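Local coordinates for phosphate-binding protein PstS 2 (PDB 4H1X) that probably captures phosphate outside the cell membrane as the solute-binding part of the PstSACB ABC transporter, for import, at residues Ile71-Leu76 and Val88-Asp93; Arg104-Val109 and Asn137-Ala142; Gly118-Ser123 and Glu175-Glu180. One frame throughout, in Å; residues are numbered along the deposited sequence. Where two conformers were deposited one is given.

The three contacts illustrate how chemistry follows depth in a two-lobed solute-binding protein. Contact 1 is a small aliphatic patch at the surface, where the end of strand 67-72 meets the approach to helix 92-96. Contact 2, partly buried and nearer the centre of the chain, pairs two aromatic rings between strand 103-110 and the loop after helix 128-136. It touches contact 1 through Ile140, which packs on Leu73. Contact 3, about 17 Å from contact 2 between centres, is fully buried and joins two helices by a ring pair and a hydrogen bond. Helix 164-180 serves contacts 2 and 3, since it also packs against Phe106.

Contact 1 of 3, residues Ile71-Leu76 and Val88-Asp93; sequences ISLGSL and VKASRD
Leu73 and Ala90 meet methyl to methyl, a compact example of one branched side chain linking a 3-10 turn to the chain leading into a helix. The alpha carbons Leu73 CA and Ala90 CA stand 7.6 Å apart, and the leucine reaches across with its two branches. Its CD1 lies 3.7 Å from Ala90 CB, while CD2 takes the next place along the chain and comes within 4.1 Å of Ser91 N. A chi1 of -178° puts CG anti to the backbone N and beside the carbonyl carbon, and from there the two methyls diverge to Ala90 and Ser91. The leucine is held at its base by a short 3-10 turn, in which Ser75 N bonds to Ser72 O and Leu76 N to Leu73 O. Ala233, Val95 and Ile140 also touch the leucine, and Tyr100 packs on Ala90, so the apolar patch extends beyond the pair.

The other side of the contact is loose. Lys89, Arg92 and Asp93 are exposed, and the CB of Ser91 points away from the leucine. That direction suits its other task: Ser91 is the N-cap of helix 92-96, its OG capping a backbone N farther into the helix, and Thr94 OG1 makes a weak bond back to Ser91 N. The methyl contact thus backs onto a helix start of the capping-box kind.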
loop_
_atom_site.group_PDB
_atom_site.type_symbol
_atom_site.label_atom_id
_atom_site.label_comp_id
_atom_site.label_asym_id
_atom_site.label_seq_id
_atom_site.Cartn_x
_atom_site.Cartn_y
_atom_site.Cartn_z
ATOM N N ILE A 71 0.898 4.445 -9.457
ATOM C CA ILE A 71 1.864 3.431 -9.015
ATOM C C ILE A 71 2.220 3.644 -7.554
ATOM O O ILE A 71 2.053 4.752 -7.005
ATOM C CB ILE A 71 3.196 3.511 -9.863
ATOM C CG1 ILE A 71 3.897 4.909 -9.680
ATOM C CG2 ILE A 71 2.995 3.146 -11.363
ATOM C CD1 ILE A 71 5.255 5.140 -10.357
ATOM N N SER A 72 2.788 2.596 -6.937
ATOM C CA SER A 72 3.342 2.696 -5.592
ATOM C C SER A 72 4.433 3.778 -5.639
ATOM O O SER A 72 5.249 3.785 -6.575
ATOM C CB SER A 72 3.918 1.342 -5.169
ATOM O OG SER A 72 2.913 0.344 -5.112
ATOM N N LEU A 73 4.433 4.723 -4.690
ATOM C CA LEU A 73 5.394 5.836 -4.665
ATOM C C LEU A 73 6.873 5.382 -4.741
ATOM O O LEU A 73 7.648 6.009 -5.438
ATOM C CB LEU A 73 5.177 6.700 -3.420
ATOM C CG LEU A 73 6.059 7.940 -3.267
ATOM C CD1 LEU A 73 5.939 8.890 -4.491
ATOM C CD2 LEU A 73 5.703 8.683 -1.997
ATOM N N GLY A 74 7.225 4.292 -4.051
ATOM C CA GLY A 74 8.587 3.758 -4.053
ATOM C C GLY A 74 9.085 3.289 -5.410
ATOM O O GLY A 74 10.294 3.098 -5.599
ATOM N N SER A 75 8.164 3.090 -6.359
ATOM C CA SER A 75 8.477 2.634 -7.710
ATOM C C SER A 75 8.635 3.772 -8.726
ATOM O O SER A 75 8.894 3.487 -9.897
ATOM C CB SER A 75 7.400 1.675 -8.196
ATOM O OG SER A 75 7.342 0.517 -7.375
ATOM N N LEU A 76 8.478 5.042 -8.296
ATOM C CA LEU A 76 8.608 6.215 -9.178
ATOM C C LEU A 76 10.019 6.307 -9.742
ATOM O O LEU A 76 10.990 6.062 -9.014
ATOM C CB LEU A 76 8.258 7.500 -8.403
ATOM C CG LEU A 76 8.361 8.835 -9.141
ATOM C CD1 LEU A 76 7.413 8.882 -10.340
ATOM C CD2 LEU A 76 8.087 9.978 -8.185
ATOM N N VAL A 88 0.578 19.515 -3.282
ATOM C CA VAL A 88 1.561 18.761 -2.462
ATOM C C VAL A 88 2.336 17.745 -3.319
ATOM O O VAL A 88 1.739 16.864 -3.947
ATOM C CB VAL A 88 0.891 18.037 -1.253
ATOM C CG1 VAL A 88 1.914 17.275 -0.405
ATOM C CG2 VAL A 88 0.083 19.008 -0.383
ATOM N N LYS A 89 3.675 17.832 -3.276
ATOM C CA LYS A 89 4.577 16.932 -3.978
ATOM C C LYS A 89 4.753 15.679 -3.166
ATOM O O LYS A 89 5.104 15.766 -1.979
ATOM C CB LYS A 89 5.938 17.614 -4.196
ATOM C CG LYS A 89 6.999 16.711 -4.805
ATOM C CD LYS A 89 8.357 17.418 -4.856
ATOM C CE LYS A 89 9.426 16.520 -5.418
ATOM N NZ LYS A 89 10.611 17.300 -5.877
ATOM N N ALA A 90 4.555 14.513 -3.805
ATOM C CA ALA A 90 4.736 13.224 -3.154
ATOM C C ALA A 90 6.213 13.006 -2.768
ATOM O O ALA A 90 7.106 13.138 -3.615
ATOM C CB ALA A 90 4.263 12.109 -4.075
ATOM N N SER A 91 6.457 12.699 -1.488
ATOM C CA SER A 91 7.798 12.399 -0.957
ATOM C C SER A 91 7.685 11.783 0.404
ATOM O O SER A 91 6.634 11.880 1.042
ATOM C CB SER A 91 8.667 13.659 -0.884
ATOM O OG SER A 91 8.306 14.513 0.191
ATOM N N ARG A 92 8.803 11.213 0.886
ATOM C CA ARG A 92 8.940 10.671 2.231
ATOM C C ARG A 92 8.380 11.664 3.231
ATOM O O ARG A 92 7.509 11.303 4.013
ATOM C CB ARG A 92 10.440 10.425 2.504
ATOM C CG ARG A 92 10.812 9.888 3.874
ATOM C CD ARG A 92 12.261 9.381 3.910
ATOM N NE ARG A 92 13.188 10.268 3.199
ATOM C CZ ARG A 92 13.786 9.971 2.048
ATOM N NH1 ARG A 92 13.616 8.778 1.491
ATOM N NH2 ARG A 92 14.587 10.852 1.464
ATOM N N ASP A 93 8.834 12.929 3.161
ATOM C CA ASP A 93 8.442 13.982 4.085
ATOM C C ASP A 93 6.935 14.315 4.080
ATOM O O ASP A 93 6.364 14.479 5.159
ATOM C CB ASP A 93 9.267 15.246 3.803
ATOM C CG ASP A 93 10.728 15.135 4.231
ATOM O OD1 ASP A 93 11.072 14.162 4.960
ATOM O OD2 ASP A 93 11.516 16.029 3.872
#

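Contact 2 of 3, residues Arg104-Val109 and Asn137-Ala142; sequences RPFNIV and NKFIEA
Phe106 reaches across to Phe139 with the CE2 side of its ring, the closest pair being Phe106 CE2 and Phe139 CE1 at 3.5 Å. The path there begins at CB, which points toward the loop from strand 103-110; chi1 of -76° sets CG beside the backbone N and anti to the carbonyl carbon. From CG the two sides of the ring part company. On one side CE1 lies 3.6 Å above the plane of the Arg104 guanidinium, displaced toward its rim, and Arg104 NE in turn sits at the edge of the phenyl ring, in its plane. That arginine is itself fixed by a salt bridge to Asp230 and a hydrogen bond to Ser165. The strand bearing both residues pairs antiparallel with strands 207-210 and 223-236, in a mixed sheet consistent with the periplasmic binding protein fold. On the other side CE2 also comes within 3.8 Å of Phe139 CZ. At the tip, Phe106 CZ is 3.9 Å from Phe139 CE1. The ring planes make 49° and the centroids are 5.2 Å apart, an oblique pair. Phe139 is delivered by a Schellman motif that ends helix 128-136, with Lys138, at positive phi, just before Phe139.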
loop_
_atom_site.group_PDB
_atom_site.type_symbol
_atom_site.label_atom_id
_atom_site.label_comp_id
_atom_site.label_asym_id
_atom_site.label_seq_id
_atom_site.Cartn_x
_atom_site.Cartn_y
_atom_site.Cartn_z
ATOM N N ARG A 104 -1.682 5.009 2.319
ATOM C CA ARG A 104 -2.371 4.083 3.190
ATOM C C ARG A 104 -1.357 3.416 4.094
ATOM O O ARG A 104 -0.199 3.210 3.691
ATOM C CB ARG A 104 -3.154 3.028 2.382
ATOM C CG ARG A 104 -2.272 2.281 1.384
ATOM C CD ARG A 104 -2.947 1.091 0.775
ATOM N NE ARG A 104 -2.086 0.481 -0.233
ATOM C CZ ARG A 104 -2.324 -0.686 -0.810
ATOM N NH1 ARG A 104 -3.403 -1.388 -0.484
ATOM N NH2 ARG A 104 -1.473 -1.178 -1.696
ATOM N N PRO A 105 -1.788 3.020 5.300
ATOM C CA PRO A 105 -0.862 2.309 6.182
ATOM C C PRO A 105 -0.825 0.823 5.864
ATOM O O PRO A 105 -1.833 0.253 5.395
ATOM C CB PRO A 105 -1.471 2.543 7.568
ATOM C CG PRO A 105 -2.970 2.605 7.309
ATOM C CD PRO A 105 -3.121 3.210 5.927
ATOM N N PHE A 106 0.324 0.189 6.141
ATOM C CA PHE A 106 0.439 -1.258 6.159
ATOM C C PHE A 106 0.488 -1.626 7.628
ATOM O O PHE A 106 1.507 -1.394 8.301
ATOM C CB PHE A 106 1.652 -1.785 5.403
ATOM C CG PHE A 106 1.596 -1.791 3.893
ATOM C CD1 PHE A 106 0.487 -1.279 3.215
ATOM C CD2 PHE A 106 2.610 -2.390 3.150
ATOM C CE1 PHE A 106 0.410 -1.346 1.814
ATOM C CE2 PHE A 106 2.531 -2.451 1.749
ATOM C CZ PHE A 106 1.445 -1.903 1.093
ATOM N N ASN A 107 -0.672 -2.021 8.155
ATOM C CA ASN A 107 -0.806 -2.401 9.547
ATOM C C ASN A 107 -0.647 -3.894 9.744
ATOM O O ASN A 107 -1.121 -4.697 8.934
ATOM C CB ASN A 107 -2.200 -2.000 10.067
ATOM C CG ASN A 107 -2.337 -0.523 10.305
ATOM O OD1 ASN A 107 -1.449 0.121 10.861
ATOM N ND2 ASN A 107 -3.440 0.045 9.884
ATOM N N ILE A 108 -0.049 -4.236 10.870
ATOM C CA ILE A 108 -0.020 -5.579 11.441
ATOM C C ILE A 108 -0.925 -5.497 12.680
ATOM O O ILE A 108 -1.017 -4.429 13.324
ATOM C CB ILE A 108 1.393 -6.117 11.760
ATOM C CG1 ILE A 108 2.145 -5.192 12.767
ATOM C CG2 ILE A 108 2.169 -6.365 10.467
ATOM C CD1 ILE A 108 3.358 -5.755 13.374
ATOM N N VAL A 109 -1.662 -6.569 12.954
ATOM C CA VAL A 109 -2.591 -6.605 14.072
ATOM C C VAL A 109 -2.337 -7.883 14.854
ATOM O O VAL A 109 -1.974 -8.893 14.260
ATOM C CB VAL A 109 -4.085 -6.477 13.660
ATOM C CG1 VAL A 109 -4.333 -5.222 12.823
ATOM C CG2 VAL A 109 -4.572 -7.705 12.900
ATOM N N ASN A 137 13.082 -1.740 0.713
ATOM C CA ASN A 137 12.016 -2.191 -0.181
ATOM C C ASN A 137 11.125 -1.023 -0.650
ATOM O O ASN A 137 10.044 -1.239 -1.224
ATOM C CB ASN A 137 11.230 -3.324 0.442
ATOM C CG ASN A 137 12.024 -4.601 0.295
ATOM O OD1 ASN A 137 12.165 -5.128 -0.809
ATOM N ND2 ASN A 137 12.675 -5.047 1.365
ATOM N N LYS A 138 11.634 0.208 -0.454
ATOM C CA LYS A 138 11.112 1.481 -0.975
ATOM C C LYS A 138 9.735 1.910 -0.385
ATOM O O LYS A 138 9.044 2.733 -0.979
ATOM C CB LYS A 138 11.051 1.455 -2.530
ATOM C CG LYS A 138 12.392 1.097 -3.217
ATOM C CD LYS A 138 13.397 2.226 -3.147
ATOM C CE LYS A 138 14.472 2.099 -4.198
ATOM N NZ LYS A 138 15.102 3.412 -4.502
ATOM N N PHE A 139 9.407 1.446 0.822
ATOM C CA PHE A 139 8.236 1.935 1.553
ATOM C C PHE A 139 8.707 3.026 2.510
ATOM O O PHE A 139 9.908 3.173 2.740
ATOM C CB PHE A 139 7.534 0.800 2.315
ATOM C CG PHE A 139 6.876 -0.182 1.383
ATOM C CD1 PHE A 139 5.634 0.097 0.817
ATOM C CD2 PHE A 139 7.492 -1.392 1.076
ATOM C CE1 PHE A 139 5.040 -0.799 -0.081
ATOM C CE2 PHE A 139 6.898 -2.292 0.192
ATOM C CZ PHE A 139 5.668 -1.995 -0.372
ATOM N N ILE A 140 7.773 3.785 3.073
ATOM C CA ILE A 140 8.126 4.838 4.022
ATOM C C ILE A 140 7.962 4.332 5.472
ATOM O O ILE A 140 6.950 3.713 5.807
ATOM C CB ILE A 140 7.285 6.090 3.713
ATOM C CG1 ILE A 140 7.748 6.686 2.355
ATOM C CG2 ILE A 140 7.375 7.121 4.844
ATOM C CD1 ILE A 140 6.713 7.455 1.583
ATOM N N GLU A 141 8.992 4.583 6.303
ATOM C CA GLU A 141 9.042 4.194 7.713
ATOM C C GLU A 141 8.412 5.310 8.571
ATOM O O GLU A 141 8.978 6.397 8.684
ATOM C CB GLU A 141 10.510 3.883 8.109
ATOM C CG GLU A 141 10.725 3.440 9.547
ATOM C CD GLU A 141 9.844 2.280 9.969
ATOM O OE1 GLU A 141 10.123 1.127 9.560
ATOM O OE2 GLU A 141 8.845 2.538 10.675
ATOM N N ALA A 142 7.236 5.027 9.167
ATOM C CA ALA A 142 6.487 5.968 10.023
ATOM C C ALA A 142 7.136 6.162 11.402
ATOM O O ALA A 142 7.032 7.248 11.983
ATOM C CB ALA A 142 5.055 5.482 10.203
#

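Contact 3 of 3, residues Gly118-Ser123 and Glu175-Glu180; sequences GQDFIS and EAYKKE
This is a buried helix-to-helix contact in which Tyr177 of helix 164-180 meets Asp120 and Phe121 of helix 116-126, the first at its hydroxyl and the second over a face of its ring. The nearest alpha carbons are Phe121 CA and Tyr177 CA, 7.1 Å apart. From there Tyr177, its CG anti to the backbone N (chi1 -177°), carries its ring up against the neighbouring helix. Phe121 turns an edge to one face of it in a T-shaped pair, with Phe121 CD1 3.5 Å from Tyr177 CG. The ring centroids are 5.0 Å apart. Their planes make 68°. Phe121 CE1 continues onto the tyrosine's own stem, 3.7 Å from Tyr177 CB.

Farther out, Tyr177 OH donates a short hydrogen bond of 2.5 Å to Asp120 OD2. Asp120 OD2 lies in the plane of the tyrosine ring, at its edge, and receives the proton on its anti lone pair, the one turned away from OD1. The carboxylate itself is inclined to the ring by 57°. Tyr149 OH also bonds to OD2, so two phenol groups meet one oxygen, an environment that would probably favour the charged carboxylate in this buried place. Phe121 and Tyr177 both rest on Ile186 of strand 183-190. Because that strand runs parallel to 155-162 with helix 164-180 between them in sequence, Tyr177 belongs to the connecting helix of a beta-alpha-beta crossover, against which helix 116-126 packs.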
loop_
_atom_site.group_PDB
_atom_site.type_symbol
_atom_site.label_atom_id
_atom_site.label_comp_id
_atom_site.label_asym_id
_atom_site.label_seq_id
_atom_site.Cartn_x
_atom_site.Cartn_y
_atom_site.Cartn_z
ATOM N N GLY A 118 5.790 -14.884 18.205
ATOM C CA GLY A 118 5.134 -13.783 17.487
ATOM C C GLY A 118 5.638 -12.445 17.993
ATOM O O GLY A 118 5.942 -11.547 17.199
ATOM N N GLN A 119 5.749 -12.306 19.318
ATOM C CA GLN A 119 6.282 -11.084 19.958
ATOM C C GLN A 119 7.757 -10.845 19.570
ATOM O O GLN A 119 8.149 -9.701 19.325
ATOM C CB GLN A 119 6.158 -11.183 21.489
ATOM C CG GLN A 119 4.691 -11.116 21.962
ATOM C CD GLN A 119 4.571 -11.281 23.453
ATOM O OE1 GLN A 119 3.917 -12.217 23.963
ATOM N NE2 GLN A 119 5.246 -10.427 24.179
ATOM N N ASP A 120 8.559 -11.926 19.457
ATOM C CA ASP A 120 9.965 -11.782 19.047
ATOM C C ASP A 120 10.032 -11.297 17.581
ATOM O O ASP A 120 10.866 -10.455 17.238
ATOM C CB ASP A 120 10.727 -13.095 19.224
ATOM C CG ASP A 120 12.217 -12.928 18.988
ATOM O OD1 ASP A 120 12.875 -12.254 19.810
ATOM O OD2 ASP A 120 12.693 -13.338 17.912
ATOM N N PHE A 121 9.143 -11.829 16.731
ATOM C CA PHE A 121 9.072 -11.407 15.325
ATOM C C PHE A 121 8.675 -9.906 15.239
ATOM O O PHE A 121 9.296 -9.162 14.470
ATOM C CB PHE A 121 8.102 -12.289 14.536
ATOM C CG PHE A 121 8.016 -11.978 13.055
ATOM C CD1 PHE A 121 9.168 -11.780 12.297
ATOM C CD2 PHE A 121 6.787 -11.877 12.422
ATOM C CE1 PHE A 121 9.085 -11.531 10.914
ATOM C CE2 PHE A 121 6.708 -11.628 11.042
ATOM C CZ PHE A 121 7.856 -11.425 10.310
ATOM N N ILE A 122 7.692 -9.450 16.059
ATOM C CA ILE A 122 7.263 -8.038 16.130
ATOM C C ILE A 122 8.462 -7.173 16.541
ATOM O O ILE A 122 8.668 -6.090 15.997
ATOM C CB ILE A 122 6.052 -7.848 17.113
ATOM C CG1 ILE A 122 4.773 -8.591 16.655
ATOM C CG2 ILE A 122 5.766 -6.373 17.447
ATOM C CD1 ILE A 122 4.295 -8.352 15.280
ATOM N N SER A 123 9.257 -7.660 17.533
ATOM C CA SER A 123 10.444 -6.930 18.014
ATOM C C SER A 123 11.427 -6.744 16.853
ATOM O O SER A 123 11.991 -5.664 16.674
ATOM C CB SER A 123 11.097 -7.652 19.189
ATOM O OG SER A 123 10.211 -7.712 20.298
ATOM N N GLU A 175 12.043 -13.233 5.557
ATOM C CA GLU A 175 13.363 -13.690 5.064
ATOM C C GLU A 175 14.473 -13.213 5.985
ATOM O O GLU A 175 15.359 -14.000 6.353
ATOM C CB GLU A 175 13.641 -13.134 3.654
ATOM C CG GLU A 175 12.814 -13.697 2.521
ATOM C CD GLU A 175 13.106 -12.990 1.209
ATOM O OE1 GLU A 175 13.781 -11.936 1.220
ATOM O OE2 GLU A 175 12.666 -13.504 0.160
ATOM N N ALA A 176 14.449 -11.903 6.329
ATOM C CA ALA A 176 15.495 -11.306 7.177
ATOM C C ALA A 176 15.449 -11.909 8.583
ATOM O O ALA A 176 16.499 -12.193 9.149
ATOM C CB ALA A 176 15.337 -9.787 7.230
ATOM N N TYR A 177 14.236 -12.165 9.111
ATOM C CA TYR A 177 14.078 -12.765 10.432
ATOM C C TYR A 177 14.608 -14.206 10.463
ATOM O O TYR A 177 15.283 -14.578 11.424
ATOM C CB TYR A 177 12.610 -12.741 10.868
ATOM C CG TYR A 177 12.382 -13.284 12.267
ATOM C CD1 TYR A 177 12.628 -12.498 13.389
ATOM C CD2 TYR A 177 11.849 -14.557 12.463
ATOM C CE1 TYR A 177 12.328 -12.959 14.674
ATOM C CE2 TYR A 177 11.584 -15.043 13.741
ATOM C CZ TYR A 177 11.810 -14.232 14.840
ATOM O OH TYR A 177 11.561 -14.707 16.099
ATOM N N LYS A 178 14.292 -15.010 9.421
ATOM C CA LYS A 178 14.692 -16.425 9.335
ATOM C C LYS A 178 16.199 -16.573 9.144
ATOM O O LYS A 178 16.762 -17.573 9.577
ATOM C CB LYS A 178 13.901 -17.155 8.253
ATOM C CG LYS A 178 12.423 -17.318 8.675
ATOM C CD LYS A 178 11.626 -18.258 7.794
ATOM C CE LYS A 178 11.278 -17.669 6.458
ATOM N NZ LYS A 178 10.928 -18.734 5.487
ATOM N N LYS A 179 16.866 -15.542 8.614
ATOM C CA LYS A 179 18.326 -15.533 8.491
ATOM C C LYS A 179 18.919 -15.567 9.921
ATOM O O LYS A 179 19.895 -16.267 10.170
ATOM C CB LYS A 179 18.785 -14.287 7.700
ATOM C CG LYS A 179 20.273 -14.331 7.351
ATOM C CD LYS A 179 20.768 -12.999 6.832
ATOM C CE LYS A 179 22.216 -13.087 6.411
ATOM N NZ LYS A 179 22.668 -11.842 5.736
ATOM N N GLU A 180 18.261 -14.836 10.855
ATOM C CA GLU A 180 18.667 -14.746 12.258
ATOM C C GLU A 180 18.117 -15.908 13.084
ATOM O O GLU A 180 18.693 -16.245 14.110
ATOM C CB GLU A 180 18.187 -13.411 12.875
ATOM C CG GLU A 180 18.849 -12.164 12.297
ATOM C CD GLU A 180 20.278 -11.854 12.709
ATOM O OE1 GLU A 180 20.807 -12.516 13.632
ATOM O OE2 GLU A 180 20.861 -10.915 12.122
#